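Local coordinates for protein putative histidinol-phosphate aminotransferase (Erwinia carotovora atroseptica, PDB 3LY1) that binds pyridoxal 5'-phosphate and probably acts as a transaminase of the histidinol-phosphate aminotransferase type, at residues H64-A68 against P69-L73; S247-D250 against A251-S255; L288-G292 against N293-H297. One frame throughout, in Å; residues are numbered along the deposited sequence.

Contact 1. Residues H64-A68 against P69-L73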
loop_
_atom_site.group_PDB
_atom_site.type_symbol
_atom_site.label_atom_id
_atom_site.label_comp_id
_atom_site.label_asym_id
_atom_site.label_seq_id
_atom_site.Cartn_x
_atom_site.Cartn_y
_atom_site.Cartn_z
ATOM N N HIS A 64 6.862 12.828 17.158
ATOM C CA HIS A 64 5.824 13.853 17.102
ATOM C C HIS A 64 5.206 14.172 18.455
ATOM O O HIS A 64 4.205 14.874 18.506
ATOM C CB HIS A 64 4.741 13.422 16.112
ATOM C CG HIS A 64 5.168 13.559 14.695
ATOM N ND1 HIS A 64 5.189 14.777 14.049
ATOM C CD2 HIS A 64 5.647 12.654 13.815
ATOM C CE1 HIS A 64 5.636 14.603 12.818
ATOM N NE2 HIS A 64 5.925 13.325 12.652
ATOM N N GLN A 65 5.805 13.657 19.537
ATOM C CA GLN A 65 5.283 13.800 20.916
ATOM C C GLN A 65 3.790 13.533 21.028
ATOM O O GLN A 65 3.026 14.340 21.595
ATOM C CB GLN A 65 5.623 15.173 21.520
ATOM C CG GLN A 65 7.106 15.508 21.504
ATOM C CD GLN A 65 7.401 16.985 21.824
ATOM O OE1 GLN A 65 8.400 17.519 21.370
ATOM N NE2 GLN A 65 6.525 17.639 22.587
ATOM N N VAL A 66 3.393 12.370 20.517
ATOM C CA VAL A 66 2.024 11.882 20.610
ATOM C C VAL A 66 2.119 10.432 21.082
ATOM O O VAL A 66 3.230 9.895 21.224
ATOM C CB VAL A 66 1.288 11.966 19.261
ATOM C CG1 VAL A 66 1.060 13.444 18.857
ATOM C CG2 VAL A 66 2.029 11.152 18.134
ATOM N N GLU A 67 0.981 9.809 21.352
ATOM C CA GLU A 67 0.974 8.379 21.702
ATOM C C GLU A 67 0.782 7.557 20.399
ATOM O O GLU A 67 0.481 8.125 19.372
ATOM C CB GLU A 67 -0.114 8.084 22.730
ATOM C CG GLU A 67 0.033 8.868 24.044
ATOM C CD GLU A 67 1.304 8.489 24.839
ATOM O OE1 GLU A 67 1.959 7.468 24.540
ATOM O OE2 GLU A 67 1.657 9.209 25.797
ATOM N N ALA A 68 0.971 6.240 20.439
ATOM C CA ALA A 68 0.923 5.408 19.218
ATOM C C ALA A 68 -0.423 5.452 18.511
ATOM O O ALA A 68 -0.465 5.418 17.275
ATOM C CB ALA A 68 1.310 3.965 19.523
ATOM N N PRO A 69 -1.529 5.574 19.261
ATOM C CA PRO A 69 -2.799 5.646 18.546
ATOM C C PRO A 69 -3.025 6.914 17.687
ATOM O O PRO A 69 -4.040 6.982 16.988
ATOM C CB PRO A 69 -3.834 5.570 19.677
ATOM C CG PRO A 69 -3.134 4.796 20.761
ATOM C CD PRO A 69 -1.737 5.350 20.703
ATOM N N SER A 70 -2.114 7.884 17.772
ATOM C CA SER A 70 -2.120 9.094 16.976
ATOM C C SER A 70 -1.276 8.982 15.691
ATOM O O SER A 70 -1.119 9.974 14.956
ATOM C CB SER A 70 -1.637 10.278 17.847
ATOM O OG SER A 70 -2.730 10.818 18.586
ATOM N N ILE A 71 -0.727 7.803 15.423
ATOM C CA ILE A 71 0.028 7.529 14.188
ATOM C C ILE A 71 -0.684 6.457 13.340
ATOM O O ILE A 71 -1.058 5.405 13.852
ATOM C CB ILE A 71 1.481 7.071 14.499
ATOM C CG1 ILE A 71 2.219 8.155 15.259
ATOM C CG2 ILE A 71 2.305 6.703 13.190
ATOM C CD1 ILE A 71 2.185 9.549 14.550
ATOM N N LEU A 72 -0.862 6.721 12.047
ATOM C CA LEU A 72 -1.252 5.699 11.069
ATOM C C LEU A 72 -0.220 5.598 9.981
ATOM O O LEU A 72 -0.017 6.566 9.234
ATOM C CB LEU A 72 -2.604 6.000 10.402
ATOM C CG LEU A 72 -3.160 4.966 9.421
ATOM C CD1 LEU A 72 -3.607 3.695 10.135
ATOM C CD2 LEU A 72 -4.369 5.570 8.696
ATOM N N LEU A 73 0.444 4.442 9.896
ATOM C CA LEU A 73 1.411 4.181 8.845
ATOM C C LEU A 73 0.710 3.809 7.568
ATOM O O LEU A 73 -0.286 3.052 7.569
ATOM C CB LEU A 73 2.387 3.065 9.254
ATOM C CG LEU A 73 3.608 3.380 10.104
ATOM C CD1 LEU A 73 4.026 2.077 10.788
ATOM C CD2 LEU A 73 4.753 4.033 9.311
HETATM O O HOH W 1 -1.771 10.856 21.231
HETATM O O HOH W 2 -0.436 3.614 15.473
#
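The flat groups that carry this contact are the carbonyls of Glu67 and Ala68, each met from above its plane by the amide three residues on. Ser70 N reaches Glu67 O at 3.1 Å, standing 46° out of the carbonyl plane. Ile71 N binds Ala68 O in the same way at 3.0 Å. Both bonds span three residues, the pattern of a 3-10 turn, and Pro69 suits its centre because its fixed phi matches the turn and its nitrogen has no proton to leave unmatched. Upstream, Gln65 with its positive phi completes the Schellman motif that ends helix 50-63; downstream begins strand 71-74. Two branched side chains pack across the bend at about a right angle, Val66 CG2 lying 3.9 Å from Ile71 CD1. With Val66 CG1 opposite the carbonyl carbon (chi1 -68°), CG2 faces Ile71, while Val66 CB rests 3.7 Å from Ser70 CB. A water accepts a hydrogen bond from Glu67 N at 2.9 Å and donates one to Ser70 OG at 2.8 Å. Since Ser70 OG is also hydrogen-bonded to Ala227 O beside strand 223-226, the small hydroxyl joins the turn to the sheet and satisfies polar groups between helix 50-63 and strand 71-74.

Contact 2. Residues S247-D250 against A251-S255; sequences SGVD and AALAS
Four successive i to i+4 backbone bonds tie Ser247-Asp250 to Ala251-Ser255 in an alpha-helix, helix 246-255. Ala251 N meets Ser247 O at 2.8 Å. The bond from Ala252 N to Gly248 O has the same length, 2.8 Å, and that from Leu253 N to Val249 O measures 3.0 Å. The last, Ala254 N to Asp250 O, stretches to 3.2 Å and its donor stands 35° out of the carbonyl plane. Alanines suit the second turn because their single methyls pack against backbone of the turn before: Ala252 CB lies 3.3 Å from Gly248 O. On another side, Ala251 and Ala254 meet alanines of helix 32-40, small residues that allow the two helices to come close. Ser247, also small, bonds through OG to Ala38 O and touches Met220 of the second subunit, so this end of the helix reaches the dimer interface. Val249 and Leu253, one turn apart, pack against helix 50-63, with Val249 CG1 a loose 4.4 Å from Leu253 CD1. Asp250 sets its CG opposite its own carbonyl carbon (chi1 -80°), carrying the carboxylate out beside the helix, where OD2 forms a salt bridge with Lys44. Its other oxygen only passes the leucine as the two side chains cross obliquely, Asp250 OD1 standing a loose 4.1 Å from Leu253 CD1. Leu253 also has CG opposite its carbonyl carbon (chi1 -75°), which lays the branch back over the preceding turn, with Leu253 CG 3.5 Å from Val249 O.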
loop_
_atom_site.group_PDB
_atom_site.type_symbol
_atom_site.label_atom_id
_atom_site.label_comp_id
_atom_site.label_asym_id
_atom_site.label_seq_id
_atom_site.Cartn_x
_atom_site.Cartn_y
_atom_site.Cartn_z
ATOM N N SER A 247 11.425 -4.016 3.693
ATOM C CA SER A 247 12.605 -3.200 3.405
ATOM C C SER A 247 12.326 -1.737 3.732
ATOM O O SER A 247 13.167 -1.074 4.295
ATOM C CB SER A 247 13.041 -3.333 1.936
ATOM O OG SER A 247 13.383 -4.674 1.665
ATOM N N GLY A 248 11.147 -1.253 3.374
ATOM C CA GLY A 248 10.755 0.092 3.700
ATOM C C GLY A 248 10.691 0.382 5.189
ATOM O O GLY A 248 11.173 1.434 5.620
ATOM N N VAL A 249 10.121 -0.545 5.968
ATOM C CA VAL A 249 9.998 -0.370 7.417
ATOM C C VAL A 249 11.404 -0.308 8.051
ATOM O O VAL A 249 11.707 0.582 8.846
ATOM C CB VAL A 249 9.181 -1.493 8.081
ATOM C CG1 VAL A 249 9.324 -1.431 9.583
ATOM C CG2 VAL A 249 7.701 -1.412 7.648
ATOM N N ASP A 250 12.270 -1.242 7.688
ATOM C CA ASP A 250 13.629 -1.256 8.245
ATOM C C ASP A 250 14.470 -0.081 7.701
ATOM O O ASP A 250 15.345 0.448 8.407
ATOM C CB ASP A 250 14.335 -2.583 7.946
ATOM C CG ASP A 250 13.921 -3.733 8.891
ATOM O OD1 ASP A 250 13.091 -3.530 9.814
ATOM O OD2 ASP A 250 14.481 -4.845 8.729
ATOM N N ALA A 251 14.226 0.341 6.452
ATOM C CA ALA A 251 14.926 1.527 5.962
ATOM C C ALA A 251 14.446 2.768 6.703
ATOM O O ALA A 251 15.244 3.626 7.043
ATOM C CB ALA A 251 14.806 1.665 4.481
ATOM N N ALA A 252 13.133 2.880 6.956
ATOM C CA ALA A 252 12.599 4.033 7.691
ATOM C C ALA A 252 13.165 4.090 9.118
ATOM O O ALA A 252 13.533 5.173 9.582
ATOM C CB ALA A 252 11.037 4.044 7.704
ATOM N N LEU A 253 13.227 2.955 9.797
ATOM C CA LEU A 253 13.761 2.928 11.163
ATOM C C LEU A 253 15.202 3.429 11.173
ATOM O O LEU A 253 15.581 4.209 12.042
ATOM C CB LEU A 253 13.700 1.536 11.771
ATOM C CG LEU A 253 12.337 1.029 12.239
ATOM C CD1 LEU A 253 12.426 -0.486 12.508
ATOM C CD2 LEU A 253 11.806 1.787 13.470
ATOM N N ALA A 254 15.999 2.986 10.214
ATOM C CA ALA A 254 17.388 3.402 10.133
ATOM C C ALA A 254 17.547 4.894 9.762
ATOM O O ALA A 254 18.401 5.587 10.328
ATOM C CB ALA A 254 18.138 2.518 9.146
ATOM N N SER A 255 16.739 5.383 8.815
ATOM C CA SER A 255 16.872 6.772 8.321
ATOM C C SER A 255 16.526 7.769 9.435
ATOM O O SER A 255 17.197 8.801 9.599
ATOM C CB SER A 255 16.029 6.999 7.063
ATOM O OG SER A 255 16.407 8.192 6.404
#

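Contact 3. Residues L288-G292 against N293-H297; sequences LPSEG and NFVFH
Leu288-Gly292 doubles back into strand 294-298 in a hairpin-like return, the two runs pointing 160° apart. At its open end Leu288 N gives a nearly straight bond to Phe296 O at 3.0 Å, lying almost along the C=O axis. A water accepts from Phe296 N at 2.9 Å and sits beside Leu288 O, so it stands in where a direct backbone bond is lacking. Farther in, a side chain does the work. Ser290 OG, anti to its backbone nitrogen (chi1 171°), donates to Phe294 O at 2.7 Å from above the carbonyl plane. The same hydroxyl is hydrogen-bonded to Arg273 NE; the two bonds together probably hold it in place, and Val295 CG2 packs 3.7 Å from Ser290 OG. Leu288 and Phe296 run side by side, the methyl Leu288 CD1 meeting the ring edge at Phe296 CD2, 4.0 Å away. Gly292 suits the bend because a side chain there would press on the Phe294 ring. Asn293 bonds through ND2 to Asn24 O. The strand pairs antiparallel with 327-331, and through Asn293 and Phe294, which touch Tyr182 of the pyridoxal phosphate site, the latter ring edge-to-face, it probably serves as a second shell of the aminotransferase cofactor pocket.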
loop_
_atom_site.group_PDB
_atom_site.type_symbol
_atom_site.label_atom_id
_atom_site.label_comp_id
_atom_site.label_asym_id
_atom_site.label_seq_id
_atom_site.Cartn_x
_atom_site.Cartn_y
_atom_site.Cartn_z
ATOM N N LEU A 288 9.273 31.569 -8.350
ATOM C CA LEU A 288 8.702 31.668 -7.016
ATOM C C LEU A 288 9.707 31.163 -5.984
ATOM O O LEU A 288 10.589 30.356 -6.294
ATOM C CB LEU A 288 7.368 30.900 -6.934
ATOM C CG LEU A 288 6.254 31.275 -7.928
ATOM C CD1 LEU A 288 4.929 30.517 -7.656
ATOM C CD2 LEU A 288 5.974 32.761 -7.877
ATOM N N PRO A 289 9.605 31.653 -4.739
ATOM C CA PRO A 289 10.549 31.157 -3.729
ATOM C C PRO A 289 10.348 29.637 -3.566
ATOM O O PRO A 289 9.204 29.123 -3.662
ATOM C CB PRO A 289 10.168 31.916 -2.466
ATOM C CG PRO A 289 9.383 33.100 -2.923
ATOM C CD PRO A 289 8.716 32.706 -4.224
ATOM N N SER A 290 11.455 28.939 -3.431
ATOM C CA SER A 290 11.506 27.487 -3.428
ATOM C C SER A 290 11.876 27.074 -2.025
ATOM O O SER A 290 12.941 27.427 -1.532
ATOM C CB SER A 290 12.589 27.003 -4.414
ATOM O OG SER A 290 12.818 25.618 -4.307
ATOM N N GLU A 291 10.969 26.377 -1.361
ATOM C CA GLU A 291 11.196 25.890 -0.010
ATOM C C GLU A 291 11.191 24.353 0.057
ATOM O O GLU A 291 11.415 23.786 1.140
ATOM C CB GLU A 291 10.125 26.452 0.925
ATOM C CG GLU A 291 10.162 27.942 1.019
ATOM C CD GLU A 291 11.461 28.493 1.601
ATOM O OE1 GLU A 291 12.114 27.818 2.419
ATOM O OE2 GLU A 291 11.836 29.626 1.233
ATOM N N GLY A 292 10.929 23.719 -1.091
ATOM C CA GLY A 292 10.987 22.274 -1.276
ATOM C C GLY A 292 12.211 21.876 -2.118
ATOM O O GLY A 292 13.219 22.558 -2.093
ATOM N N ASN A 293 12.095 20.787 -2.877
ATOM C CA ASN A 293 13.183 20.287 -3.743
ATOM C C ASN A 293 12.849 20.472 -5.238
ATOM O O ASN A 293 13.155 19.621 -6.082
ATOM C CB ASN A 293 13.554 18.829 -3.371
ATOM C CG ASN A 293 12.426 17.822 -3.597
ATOM O OD1 ASN A 293 11.290 18.194 -3.853
ATOM N ND2 ASN A 293 12.764 16.524 -3.514
ATOM N N PHE A 294 12.213 21.606 -5.546
ATOM C CA PHE A 294 11.826 21.962 -6.919
ATOM C C PHE A 294 11.595 23.473 -7.034
ATOM O O PHE A 294 11.419 24.142 -6.018
ATOM C CB PHE A 294 10.545 21.239 -7.343
ATOM C CG PHE A 294 9.390 21.410 -6.352
ATOM C CD1 PHE A 294 9.276 20.564 -5.260
ATOM C CD2 PHE A 294 8.441 22.394 -6.530
ATOM C CE1 PHE A 294 8.242 20.701 -4.350
ATOM C CE2 PHE A 294 7.376 22.536 -5.642
ATOM C CZ PHE A 294 7.289 21.698 -4.537
ATOM N N VAL A 295 11.608 24.004 -8.261
ATOM C CA VAL A 295 11.431 25.429 -8.483
ATOM C C VAL A 295 10.368 25.601 -9.556
ATOM O O VAL A 295 10.333 24.844 -10.573
ATOM C CB VAL A 295 12.775 26.117 -8.920
ATOM C CG1 VAL A 295 12.548 27.627 -9.374
ATOM C CG2 VAL A 295 13.829 26.018 -7.841
ATOM N N PHE A 296 9.471 26.547 -9.315
ATOM C CA PHE A 296 8.433 26.870 -10.264
ATOM C C PHE A 296 8.879 28.178 -10.899
ATOM O O PHE A 296 9.108 29.158 -10.203
ATOM C CB PHE A 296 7.085 26.988 -9.545
ATOM C CG PHE A 296 5.873 26.757 -10.423
ATOM C CD1 PHE A 296 5.675 25.543 -11.069
ATOM C CD2 PHE A 296 4.875 27.722 -10.499
ATOM C CE1 PHE A 296 4.515 25.305 -11.828
ATOM C CE2 PHE A 296 3.700 27.487 -11.266
ATOM C CZ PHE A 296 3.533 26.290 -11.916
ATOM N N HIS A 297 9.097 28.170 -12.207
ATOM C CA HIS A 297 9.491 29.390 -12.933
ATOM C C HIS A 297 8.708 29.609 -14.220
ATOM O O HIS A 297 8.093 28.672 -14.777
ATOM C CB HIS A 297 10.990 29.446 -13.181
ATOM C CG HIS A 297 11.507 28.540 -14.269
ATOM N ND1 HIS A 297 11.509 28.903 -15.599
ATOM C CD2 HIS A 297 12.133 27.336 -14.210
ATOM C CE1 HIS A 297 12.102 27.953 -16.317
ATOM N NE2 HIS A 297 12.494 26.988 -15.496
HETATM O O HOH W 3 9.639 27.699 -6.625
#

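The three contacts follow in series along the chain and none touches another. Contacts 1 and 2 are neighbours, their centres about 17 Å apart and their nearest atoms about 6 Å; helix 50-63 joins them, since Ile53 packs on both Leu73 and Val249. Contact 3 lies across the centre of the chain, about 30 Å from contact 1 and 28 Å from contact 2, centre to centre. It comes nearest the cofactor, with the Phe294 side chain about 6 Å from a bound pyridoxal phosphate. Ala252 of contact 2 is about 12 Å from a bound cofactor and Ile71 of contact 1 about 14 Å. Contact 2 stands closer to the site than contact 1, Gly248 being about 7 Å from the side chain of the cofactor-binding Arg221.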